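Local coordinates for ribonucleoside-diphosphate reductase subunit beta (Clostridium botulinum, PDB 6ZJK), which carries a diiron centre and, as the small subunit of a ribonucleotide reductase, probably supplies the radical used to reduce ribonucleoside diphosphates to deoxyribonucleotides, at residues A[205-210]-A[277-282]; A[96-101]-A[165-170]; A[38-43]-A[54-59]. All blocks are in the same frame, centred on the assembly; numbering follows the deposited sequence.

Interaction 1: residues A[205-210]-A[277-282]; sequences GIYFYS and EHEIQW
Ser-210 and Glu-279 make the one direct hydrogen bond between helix segments 205-210 and 277-282. The serine hydroxyl donates, with OG of Ser-210 at 2.6 Å from OE2 of Glu-279, and it meets that oxygen on its anti side, 18° out of the carboxylate plane. The glutamate reaches it by a bent chain: CG lies anti to the backbone N, and the bend at chi2 turns OE2 of Glu-279 to the Ser-210 hydroxyl and OE1 to the Tyr-207 side.

The second carboxylate oxygen carries the ionic part of the contact. OE1 of Glu-279 forms a salt bridge with Arg-173 of helix 168-186, and the same arginine makes a cation-pi contact with the Tyr-207 ring. Serine and arginine thus take one oxygen each, which should fix the rotation of the buried carboxylate and probably keeps it ionised.

Van der Waals contact fills in around these bonds. OE1 of Glu-279 comes within 3.2 Å of CD1 of Tyr-207, approaching the ring obliquely, with ring and carboxylate planes 40° apart. CG2 of Ile-206 adds a looser contact, 4.2 Å from CG of Glu-279.

Towards the N-terminal end of segment 277-282 the link runs through water. One molecule stands 2.9 Å from OH of Tyr-207 and equally 2.9 Å from ND1 of His-278, in the plane of the imidazole at its edge.

The two segments run nearly parallel, their axes 12° apart in direction and 10.1 Å apart at closest approach, with Tyr-207 level with Glu-279. Such side-by-side helices belong to the all-helical, ferritin-like fold of ribonucleotide reductase small subunits. Here helix 262-287 is joined to helix 190-220, which also supplies the iron ligand Glu-204; the Tyr-207 side chain is about 10 Å from a ferric ion.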
loop_
_atom_site.group_PDB
_atom_site.type_symbol
_atom_site.label_atom_id
_atom_site.label_comp_id
_atom_site.label_asym_id
_atom_site.label_seq_id
_atom_site.Cartn_x
_atom_site.Cartn_y
_atom_site.Cartn_z
ATOM N N GLY A 205 -10.290 10.683 12.936
ATOM C CA GLY A 205 -10.315 11.948 13.638
ATOM C C GLY A 205 -10.917 11.897 15.018
ATOM O O GLY A 205 -10.823 12.885 15.755
ATOM N N ILE A 206 -11.542 10.776 15.394
ATOM C CA ILE A 206 -12.193 10.674 16.702
ATOM C C ILE A 206 -11.683 9.463 17.490
ATOM O O ILE A 206 -11.164 9.620 18.601
ATOM C CB ILE A 206 -13.718 10.614 16.554
ATOM C CG1 ILE A 206 -14.235 11.883 15.844
ATOM C CG2 ILE A 206 -14.388 10.465 17.940
ATOM C CD1 ILE A 206 -13.962 13.176 16.602
ATOM N N TYR A 207 -11.813 8.252 16.926
ATOM C CA TYR A 207 -11.494 7.050 17.705
ATOM C C TYR A 207 -10.013 7.008 18.058
ATOM O O TYR A 207 -9.657 6.764 19.211
ATOM C CB TYR A 207 -11.899 5.769 16.956
ATOM C CG TYR A 207 -13.366 5.691 16.561
ATOM C CD1 TYR A 207 -14.335 6.414 17.244
ATOM C CD2 TYR A 207 -13.776 4.906 15.485
ATOM C CE1 TYR A 207 -15.676 6.351 16.872
ATOM C CE2 TYR A 207 -15.114 4.837 15.107
ATOM C CZ TYR A 207 -16.057 5.564 15.803
ATOM O OH TYR A 207 -17.390 5.509 15.446
ATOM N N PHE A 208 -9.181 7.372 17.112
ATOM C CA PHE A 208 -7.800 7.334 17.357
ATOM C C PHE A 208 -7.346 8.382 18.326
ATOM O O PHE A 208 -6.491 8.130 19.088
ATOM C CB PHE A 208 -6.970 7.309 16.063
ATOM C CG PHE A 208 -6.467 5.963 15.709
ATOM C CD1 PHE A 208 -5.359 5.454 16.293
ATOM C CD2 PHE A 208 -7.126 5.208 14.845
ATOM C CE1 PHE A 208 -4.939 4.204 15.988
ATOM C CE2 PHE A 208 -6.726 3.951 14.547
ATOM C CZ PHE A 208 -5.631 3.460 15.123
ATOM N N TYR A 209 -7.923 9.564 18.262
ATOM C CA TYR A 209 -7.565 10.671 19.142
ATOM C C TYR A 209 -7.910 10.346 20.578
ATOM O O TYR A 209 -7.224 10.688 21.445
ATOM C CB TYR A 209 -8.120 12.007 18.629
ATOM C CG TYR A 209 -7.219 12.611 17.604
ATOM C CD1 TYR A 209 -7.237 12.180 16.329
ATOM C CD2 TYR A 209 -6.332 13.569 17.932
ATOM C CE1 TYR A 209 -6.396 12.695 15.388
ATOM C CE2 TYR A 209 -5.487 14.098 17.003
ATOM C CZ TYR A 209 -5.531 13.636 15.731
ATOM O OH TYR A 209 -4.704 14.141 14.826
ATOM N N SER A 210 -8.979 9.645 20.785
ATOM C CA SER A 210 -9.315 9.170 22.124
ATOM C C SER A 210 -8.242 8.230 22.668
ATOM O O SER A 210 -7.894 8.290 23.852
ATOM C CB SER A 210 -10.672 8.474 22.104
ATOM O OG SER A 210 -10.941 7.814 23.344
ATOM N N GLU A 277 -20.824 9.545 20.758
ATOM C CA GLU A 277 -21.481 8.914 21.869
ATOM C C GLU A 277 -20.818 7.591 22.214
ATOM O O GLU A 277 -20.521 7.340 23.325
ATOM C CB GLU A 277 -22.964 8.798 21.601
ATOM C CG GLU A 277 -23.751 10.040 22.001
ATOM C CD GLU A 277 -25.135 10.089 21.398
ATOM O OE1 GLU A 277 -25.714 9.032 21.182
ATOM O OE2 GLU A 277 -25.641 11.186 21.110
ATOM N N HIS A 278 -20.555 6.782 21.219
ATOM C CA HIS A 278 -19.859 5.544 21.399
ATOM C C HIS A 278 -18.477 5.725 22.006
ATOM O O HIS A 278 -18.154 5.072 22.919
ATOM C CB HIS A 278 -19.682 4.826 20.089
ATOM C CG HIS A 278 -20.931 4.291 19.503
ATOM N ND1 HIS A 278 -20.961 3.668 18.288
ATOM C CD2 HIS A 278 -22.199 4.290 19.948
ATOM C CE1 HIS A 278 -22.187 3.300 18.009
ATOM N NE2 HIS A 278 -22.959 3.664 19.003
ATOM N N GLU A 279 -17.676 6.635 21.512
ATOM C CA GLU A 279 -16.303 6.823 21.966
ATOM C C GLU A 279 -16.248 7.330 23.407
ATOM O O GLU A 279 -15.354 6.951 24.171
ATOM C CB GLU A 279 -15.573 7.760 21.002
ATOM C CG GLU A 279 -14.097 7.854 21.228
ATOM C CD GLU A 279 -13.400 6.479 21.176
ATOM O OE1 GLU A 279 -13.750 5.619 20.330
ATOM O OE2 GLU A 279 -12.531 6.240 22.034
ATOM N N ILE A 280 -17.176 8.201 23.793
ATOM C CA ILE A 280 -17.226 8.669 25.179
ATOM C C ILE A 280 -17.555 7.511 26.116
ATOM O O ILE A 280 -16.907 7.310 27.155
ATOM C CB ILE A 280 -18.258 9.799 25.317
ATOM C CG1 ILE A 280 -17.796 11.057 24.580
ATOM C CG2 ILE A 280 -18.496 10.124 26.783
ATOM C CD1 ILE A 280 -18.835 12.192 24.600
ATOM N N GLN A 281 -18.595 6.756 25.769
ATOM C CA GLN A 281 -18.955 5.641 26.639
ATOM C C GLN A 281 -17.851 4.585 26.701
ATOM O O GLN A 281 -17.506 4.106 27.783
ATOM C CB GLN A 281 -20.233 5.025 26.099
ATOM C CG GLN A 281 -21.151 4.463 27.117
ATOM C CD GLN A 281 -22.334 3.801 26.456
ATOM O OE1 GLN A 281 -23.442 3.759 27.026
ATOM N NE2 GLN A 281 -22.136 3.329 25.239
ATOM N N TRP A 282 -17.098 4.347 25.618
ATOM C CA TRP A 282 -15.966 3.425 25.628
ATOM C C TRP A 282 -14.828 3.977 26.475
ATOM O O TRP A 282 -14.236 3.246 27.276
ATOM C CB TRP A 282 -15.496 3.174 24.186
ATOM C CG TRP A 282 -14.135 2.517 24.041
ATOM C CD1 TRP A 282 -12.964 3.131 23.703
ATOM C CD2 TRP A 282 -13.820 1.120 24.193
ATOM N NE1 TRP A 282 -11.941 2.212 23.644
ATOM C CE2 TRP A 282 -12.439 0.972 23.941
ATOM C CE3 TRP A 282 -14.569 -0.014 24.522
ATOM C CZ2 TRP A 282 -11.790 -0.268 24.015
ATOM C CZ3 TRP A 282 -13.920 -1.252 24.599
ATOM C CH2 TRP A 282 -12.546 -1.364 24.344
HETATM O O HOH W 1 -18.325 3.379 17.204
#

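Interaction 2: residues A[96-101]-A[165-170]; sequences FDKIIS and REDEHL
Lys-98 and Asp-167 meet in a buried salt bridge, with NZ of the lysine 2.7 Å from OD2 of the aspartate. The two side chains cross at about a right angle, and the ammonium group comes from above the carboxylate plane, 36° out of it. The lysine chain is stretched through chi2 and chi3 and then bends at chi4 (-58°), which brings NZ onto the oxygen. Beside this polar pair is a loose van der Waals contact, in which a leucine methyl, CD2 of Leu-170, lies 4.0 Å from OG of Ser-101 and 4.3 Å from O of Lys-98, one helical turn earlier.

The aspartate is itself held by the helix that it starts. It occupies the N-cap position of helix 168-186, and its OD1 accepts from N of Leu-170 at 2.9 Å with an N-H...O angle of 160°. This capping bond ties the carboxylate to the first turn, so that OD2 is left to face the lysine.

Farther out, OD2 of Asp-167 is also hydrogen-bonded to OH of Tyr-285, and NZ of Lys-98 has a weak second bond to OE1 of Gln-163. Trp-282 of helix 262-287 packs against both Lys-98 and Leu-170.

A single carboxylate therefore joins three helices: one oxygen caps helix 168-186, while the other receives Lys-98 from helix 90-118 and Tyr-285 from helix 262-287. The ammonium group and the helix N terminus would both stabilise the negative charge of Asp-167, and the bridge in turn probably lets Lys-98 remain protonated in a buried setting.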
loop_
_atom_site.group_PDB
_atom_site.type_symbol
_atom_site.label_atom_id
_atom_site.label_comp_id
_atom_site.label_asym_id
_atom_site.label_seq_id
_atom_site.Cartn_x
_atom_site.Cartn_y
_atom_site.Cartn_z
ATOM N N PHE A 96 -5.007 -0.311 29.468
ATOM C CA PHE A 96 -3.982 -0.547 28.450
ATOM C C PHE A 96 -4.329 -1.734 27.546
ATOM O O PHE A 96 -4.206 -1.644 26.317
ATOM C CB PHE A 96 -2.623 -0.727 29.146
ATOM C CG PHE A 96 -1.459 -0.966 28.200
ATOM C CD1 PHE A 96 -1.192 -2.244 27.718
ATOM C CD2 PHE A 96 -0.603 0.067 27.848
ATOM C CE1 PHE A 96 -0.117 -2.479 26.832
ATOM C CE2 PHE A 96 0.477 -0.157 26.963
ATOM C CZ PHE A 96 0.713 -1.425 26.465
ATOM N N ASP A 97 -4.730 -2.868 28.134
ATOM C CA ASP A 97 -5.018 -4.067 27.343
ATOM C C ASP A 97 -6.177 -3.837 26.374
ATOM O O ASP A 97 -6.106 -4.213 25.199
ATOM C CB ASP A 97 -5.336 -5.254 28.270
ATOM C CG ASP A 97 -4.159 -5.652 29.171
ATOM O OD1 ASP A 97 -3.075 -5.030 29.068
ATOM O OD2 ASP A 97 -4.322 -6.587 30.002
ATOM N N LYS A 98 -7.272 -3.235 26.854
ATOM C CA LYS A 98 -8.452 -3.083 26.002
ATOM C C LYS A 98 -8.232 -2.063 24.887
ATOM O O LYS A 98 -8.749 -2.226 23.776
ATOM C CB LYS A 98 -9.667 -2.704 26.846
ATOM C CG LYS A 98 -10.157 -3.859 27.725
ATOM C CD LYS A 98 -10.998 -3.366 28.876
ATOM C CE LYS A 98 -11.268 -4.502 29.849
ATOM N NZ LYS A 98 -11.950 -5.630 29.154
ATOM N N ILE A 99 -7.493 -0.997 25.167
ATOM C CA ILE A 99 -7.334 0.063 24.186
ATOM C C ILE A 99 -6.444 -0.407 23.047
ATOM O O ILE A 99 -6.770 -0.233 21.864
ATOM C CB ILE A 99 -6.766 1.322 24.857
ATOM C CG1 ILE A 99 -7.837 2.012 25.715
ATOM C CG2 ILE A 99 -6.168 2.235 23.833
ATOM C CD1 ILE A 99 -7.267 3.049 26.624
ATOM N N ILE A 100 -5.308 -1.017 23.385
ATOM C CA ILE A 100 -4.384 -1.413 22.332
ATOM C C ILE A 100 -4.956 -2.575 21.518
ATOM O O ILE A 100 -4.680 -2.695 20.321
ATOM C CB ILE A 100 -2.991 -1.688 22.921
ATOM C CG1 ILE A 100 -1.934 -1.493 21.829
ATOM C CG2 ILE A 100 -2.923 -3.058 23.506
ATOM C CD1 ILE A 100 -0.549 -1.228 22.357
ATOM N N SER A 101 -5.793 -3.417 22.121
ATOM C CA SER A 101 -6.420 -4.408 21.249
ATOM C C SER A 101 -7.462 -3.753 20.345
ATOM O O SER A 101 -7.543 -4.066 19.151
ATOM C CB SER A 101 -7.048 -5.523 22.072
ATOM O OG SER A 101 -7.938 -6.289 21.285
ATOM N N ARG A 165 -12.295 -11.211 22.247
ATOM C CA ARG A 165 -13.031 -12.461 22.394
ATOM C C ARG A 165 -13.647 -12.632 23.775
ATOM O O ARG A 165 -14.463 -13.543 23.958
ATOM C CB ARG A 165 -12.128 -13.671 22.098
ATOM C CG ARG A 165 -11.470 -13.643 20.704
ATOM C CD ARG A 165 -10.645 -14.911 20.453
ATOM N NE ARG A 165 -10.178 -14.962 19.071
ATOM C CZ ARG A 165 -10.838 -15.554 18.075
ATOM N NH1 ARG A 165 -11.996 -16.171 18.309
ATOM N NH2 ARG A 165 -10.342 -15.524 16.843
ATOM N N GLU A 166 -13.255 -11.830 24.767
ATOM C CA GLU A 166 -13.554 -11.882 26.197
ATOM C C GLU A 166 -14.492 -10.783 26.685
ATOM O O GLU A 166 -14.863 -10.799 27.862
ATOM C CB GLU A 166 -12.265 -11.860 27.038
ATOM C CG GLU A 166 -11.378 -13.097 26.960
ATOM C CD GLU A 166 -12.201 -14.386 26.803
ATOM O OE1 GLU A 166 -13.029 -14.692 27.700
ATOM O OE2 GLU A 166 -11.969 -15.129 25.807
ATOM N N ASP A 167 -14.505 -9.656 25.972
ATOM C CA ASP A 167 -15.160 -8.422 26.405
ATOM C C ASP A 167 -16.267 -8.086 25.407
ATOM O O ASP A 167 -15.986 -7.733 24.257
ATOM C CB ASP A 167 -14.138 -7.288 26.513
ATOM C CG ASP A 167 -14.739 -5.989 27.041
ATOM O OD1 ASP A 167 -15.527 -5.348 26.312
ATOM O OD2 ASP A 167 -14.434 -5.623 28.196
ATOM N N GLU A 168 -17.506 -8.239 25.797
ATOM C CA GLU A 168 -18.612 -8.022 24.915
ATOM C C GLU A 168 -18.782 -6.608 24.386
ATOM O O GLU A 168 -19.308 -6.435 23.347
ATOM C CB GLU A 168 -19.894 -8.503 25.573
ATOM C CG GLU A 168 -20.437 -9.792 25.018
ATOM C CD GLU A 168 -21.821 -10.130 25.545
ATOM O OE1 GLU A 168 -22.240 -9.581 26.576
ATOM O OE2 GLU A 168 -22.499 -10.952 24.928
ATOM N N HIS A 169 -18.343 -5.622 25.123
ATOM C CA HIS A 169 -18.469 -4.265 24.699
ATOM C C HIS A 169 -17.542 -4.069 23.541
ATOM O O HIS A 169 -17.895 -3.456 22.589
ATOM C CB HIS A 169 -18.019 -3.297 25.786
ATOM C CG HIS A 169 -19.055 -2.994 26.812
ATOM N ND1 HIS A 169 -19.347 -3.854 27.846
ATOM C CD2 HIS A 169 -19.846 -1.912 26.988
ATOM C CE1 HIS A 169 -20.288 -3.324 28.602
ATOM N NE2 HIS A 169 -20.613 -2.149 28.098
ATOM N N LEU A 170 -16.338 -4.579 23.667
ATOM C CA LEU A 170 -15.346 -4.468 22.631
ATOM C C LEU A 170 -15.793 -5.178 21.386
ATOM O O LEU A 170 -15.681 -4.669 20.320
ATOM C CB LEU A 170 -14.005 -4.914 23.107
ATOM C CG LEU A 170 -12.886 -4.938 22.088
ATOM C CD1 LEU A 170 -12.830 -3.660 21.309
ATOM C CD2 LEU A 170 -11.565 -5.238 22.697
#

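Interaction 3: residues A[38-43]-A[54-59]; sequences ESMING and IKYSWA
The contact belongs to the N-terminal loop region that leads into helix 58-68, where loop 38-43 folds back on segment 54-59. At its centre is a Met-aromatic contact. CE of Met-40 sits over one face of the Tyr-56 ring, offset toward the rim and 4.1 Å from the centroid, in a CH-pi interaction; SD of Met-40 is farther out at 5.1 Å and oblique to the ring. Bends at chi2 and chi3 (both 69°) curl the methionine chain so that its methyl group reaches the ring.

The opposite face of Tyr-56 is covered by CG of the adjacent Lys-55, 4.0 Å above the plane. Beyond it, the lysine chain runs past the loop backbone, with CD 3.8 Å from O of Glu-38. A water links the two residues, donating to O of Glu-38 (2.9 Å) and accepting from NZ of Lys-55 (3.0 Å). Within the loop, OG of Ser-39 donates to O of Ile-41 at 2.8 Å, from above the carbonyl plane, while the amide of Met-40 bonds to Glu-255 of helix 225-255.

The contact is thus mainly apolar and dispersive: the aromatic ring is held between a methyl group and an aliphatic chain, and the lysine's charged end is joined to the loop through water.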
loop_
_atom_site.group_PDB
_atom_site.type_symbol
_atom_site.label_atom_id
_atom_site.label_comp_id
_atom_site.label_asym_id
_atom_site.label_seq_id
_atom_site.Cartn_x
_atom_site.Cartn_y
_atom_site.Cartn_z
ATOM N N GLU A 38 -9.850 13.472 -14.867
ATOM C CA GLU A 38 -11.130 14.101 -15.188
ATOM C C GLU A 38 -11.983 14.357 -13.950
ATOM O O GLU A 38 -12.510 15.458 -13.786
ATOM C CB GLU A 38 -11.924 13.229 -16.176
ATOM C CG GLU A 38 -13.345 13.739 -16.380
ATOM C CD GLU A 38 -14.168 12.942 -17.389
ATOM O OE1 GLU A 38 -13.933 11.715 -17.550
ATOM O OE2 GLU A 38 -15.084 13.554 -17.990
ATOM N N SER A 39 -12.126 13.366 -13.064
ATOM C CA SER A 39 -12.930 13.537 -11.856
ATOM C C SER A 39 -12.516 12.494 -10.821
ATOM O O SER A 39 -11.762 11.563 -11.115
ATOM C CB SER A 39 -14.427 13.430 -12.156
ATOM O OG SER A 39 -14.706 12.181 -12.765
ATOM N N MET A 40 -13.051 12.634 -9.611
ATOM C CA MET A 40 -12.777 11.757 -8.470
ATOM C C MET A 40 -13.328 10.370 -8.645
ATOM O O MET A 40 -12.702 9.427 -8.367
ATOM C CB MET A 40 -13.256 12.360 -7.155
ATOM C CG MET A 40 -12.692 11.734 -5.896
ATOM S SD MET A 40 -10.989 11.980 -5.576
ATOM C CE MET A 40 -10.925 13.681 -5.196
ATOM N N ILE A 41 -14.545 10.296 -9.076
ATOM C CA ILE A 41 -15.175 9.061 -9.393
ATOM C C ILE A 41 -15.806 9.200 -10.768
ATOM O O ILE A 41 -16.001 10.272 -11.245
ATOM C CB ILE A 41 -16.205 8.612 -8.353
ATOM C CG1 ILE A 41 -17.259 9.659 -8.131
ATOM C CG2 ILE A 41 -15.528 8.276 -7.051
ATOM C CD1 ILE A 41 -18.514 9.112 -7.542
ATOM N N ASN A 42 -16.126 8.090 -11.378
ATOM C CA ASN A 42 -16.723 8.009 -12.687
ATOM C C ASN A 42 -15.932 8.691 -13.824
ATOM O O ASN A 42 -16.468 8.955 -14.812
ATOM C CB ASN A 42 -18.188 8.476 -12.698
ATOM C CG ASN A 42 -19.119 7.636 -11.842
ATOM O OD1 ASN A 42 -19.151 6.449 -11.922
ATOM N ND2 ASN A 42 -19.903 8.293 -11.059
ATOM N N GLY A 43 -14.652 8.909 -13.691
ATOM C CA GLY A 43 -13.895 9.565 -14.736
ATOM C C GLY A 43 -13.287 8.582 -15.734
ATOM O O GLY A 43 -13.086 7.406 -15.428
ATOM N N ILE A 54 -1.718 16.154 -13.355
ATOM C CA ILE A 54 -2.778 15.872 -12.396
ATOM C C ILE A 54 -3.795 16.999 -12.249
ATOM O O ILE A 54 -3.502 18.080 -12.537
ATOM C CB ILE A 54 -2.189 15.579 -10.999
ATOM C CG1 ILE A 54 -1.289 16.694 -10.562
ATOM C CG2 ILE A 54 -1.342 14.353 -11.034
ATOM C CD1 ILE A 54 -0.785 16.550 -9.177
ATOM N N LYS A 55 -4.980 16.712 -11.769
ATOM C CA LYS A 55 -6.004 17.723 -11.552
ATOM C C LYS A 55 -5.953 18.297 -10.134
ATOM O O LYS A 55 -6.126 19.507 -9.954
ATOM C CB LYS A 55 -7.388 17.133 -11.839
ATOM C CG LYS A 55 -8.565 18.016 -11.417
ATOM C CD LYS A 55 -9.895 17.332 -11.745
ATOM C CE LYS A 55 -11.105 18.225 -11.503
ATOM N NZ LYS A 55 -11.307 19.302 -12.539
ATOM N N TYR A 56 -5.716 17.461 -9.115
ATOM C CA TYR A 56 -5.765 17.922 -7.721
ATOM C C TYR A 56 -4.356 18.309 -7.289
ATOM O O TYR A 56 -3.566 17.476 -6.831
ATOM C CB TYR A 56 -6.386 16.856 -6.816
ATOM C CG TYR A 56 -7.761 16.469 -7.305
ATOM C CD1 TYR A 56 -8.795 17.389 -7.285
ATOM C CD2 TYR A 56 -8.002 15.218 -7.860
ATOM C CE1 TYR A 56 -10.040 17.074 -7.760
ATOM C CE2 TYR A 56 -9.247 14.890 -8.352
ATOM C CZ TYR A 56 -10.262 15.827 -8.304
ATOM O OH TYR A 56 -11.517 15.520 -8.788
ATOM N N SER A 57 -4.087 19.605 -7.379
ATOM C CA SER A 57 -2.729 20.077 -7.129
ATOM C C SER A 57 -2.296 19.817 -5.684
ATOM O O SER A 57 -1.126 19.504 -5.423
ATOM C CB SER A 57 -2.664 21.570 -7.481
ATOM O OG SER A 57 -1.383 21.969 -7.927
ATOM N N TRP A 58 -3.225 19.773 -4.722
ATOM C CA TRP A 58 -2.841 19.495 -3.343
ATOM C C TRP A 58 -2.239 18.105 -3.168
ATOM O O TRP A 58 -1.546 17.873 -2.174
ATOM C CB TRP A 58 -4.042 19.687 -2.409
ATOM C CG TRP A 58 -5.311 19.025 -2.855
ATOM C CD1 TRP A 58 -6.381 19.620 -3.510
ATOM C CD2 TRP A 58 -5.669 17.657 -2.658
ATOM N NE1 TRP A 58 -7.365 18.680 -3.737
ATOM C CE2 TRP A 58 -6.951 17.471 -3.226
ATOM C CE3 TRP A 58 -5.033 16.564 -2.050
ATOM C CZ2 TRP A 58 -7.599 16.234 -3.196
ATOM C CZ3 TRP A 58 -5.677 15.340 -2.035
ATOM C CH2 TRP A 58 -6.937 15.181 -2.591
ATOM N N ALA A 59 -2.491 17.195 -4.082
ATOM C CA ALA A 59 -1.934 15.859 -4.029
ATOM C C ALA A 59 -0.420 15.834 -3.990
ATOM O O ALA A 59 0.158 15.076 -3.295
ATOM C CB ALA A 59 -2.435 15.050 -5.165
HETATM O O HOH W 2 -11.776 17.939 -15.156
#

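Followed from the N terminus, the three contacts close in series, without nesting or crossing. Interaction 3 closes first, a short loop with only ten residues between its segments, and ties the N-terminal region to the start of helix 58-68. Interaction 2 spans 63 mostly helical residues, bringing helix 90-118 to the start of helix 168-186. Interaction 1 then bridges 66 residues, from helix 190-220 to helix 262-287. Interactions 1 and 2 touch through Trp-282, whose CZ2 is 3.6 Å from O of Lys-98. Interaction 3 lies on the opposite side of the chain's centre, its own centre about 32 Å from that of interaction 1 and 40 Å from that of interaction 2.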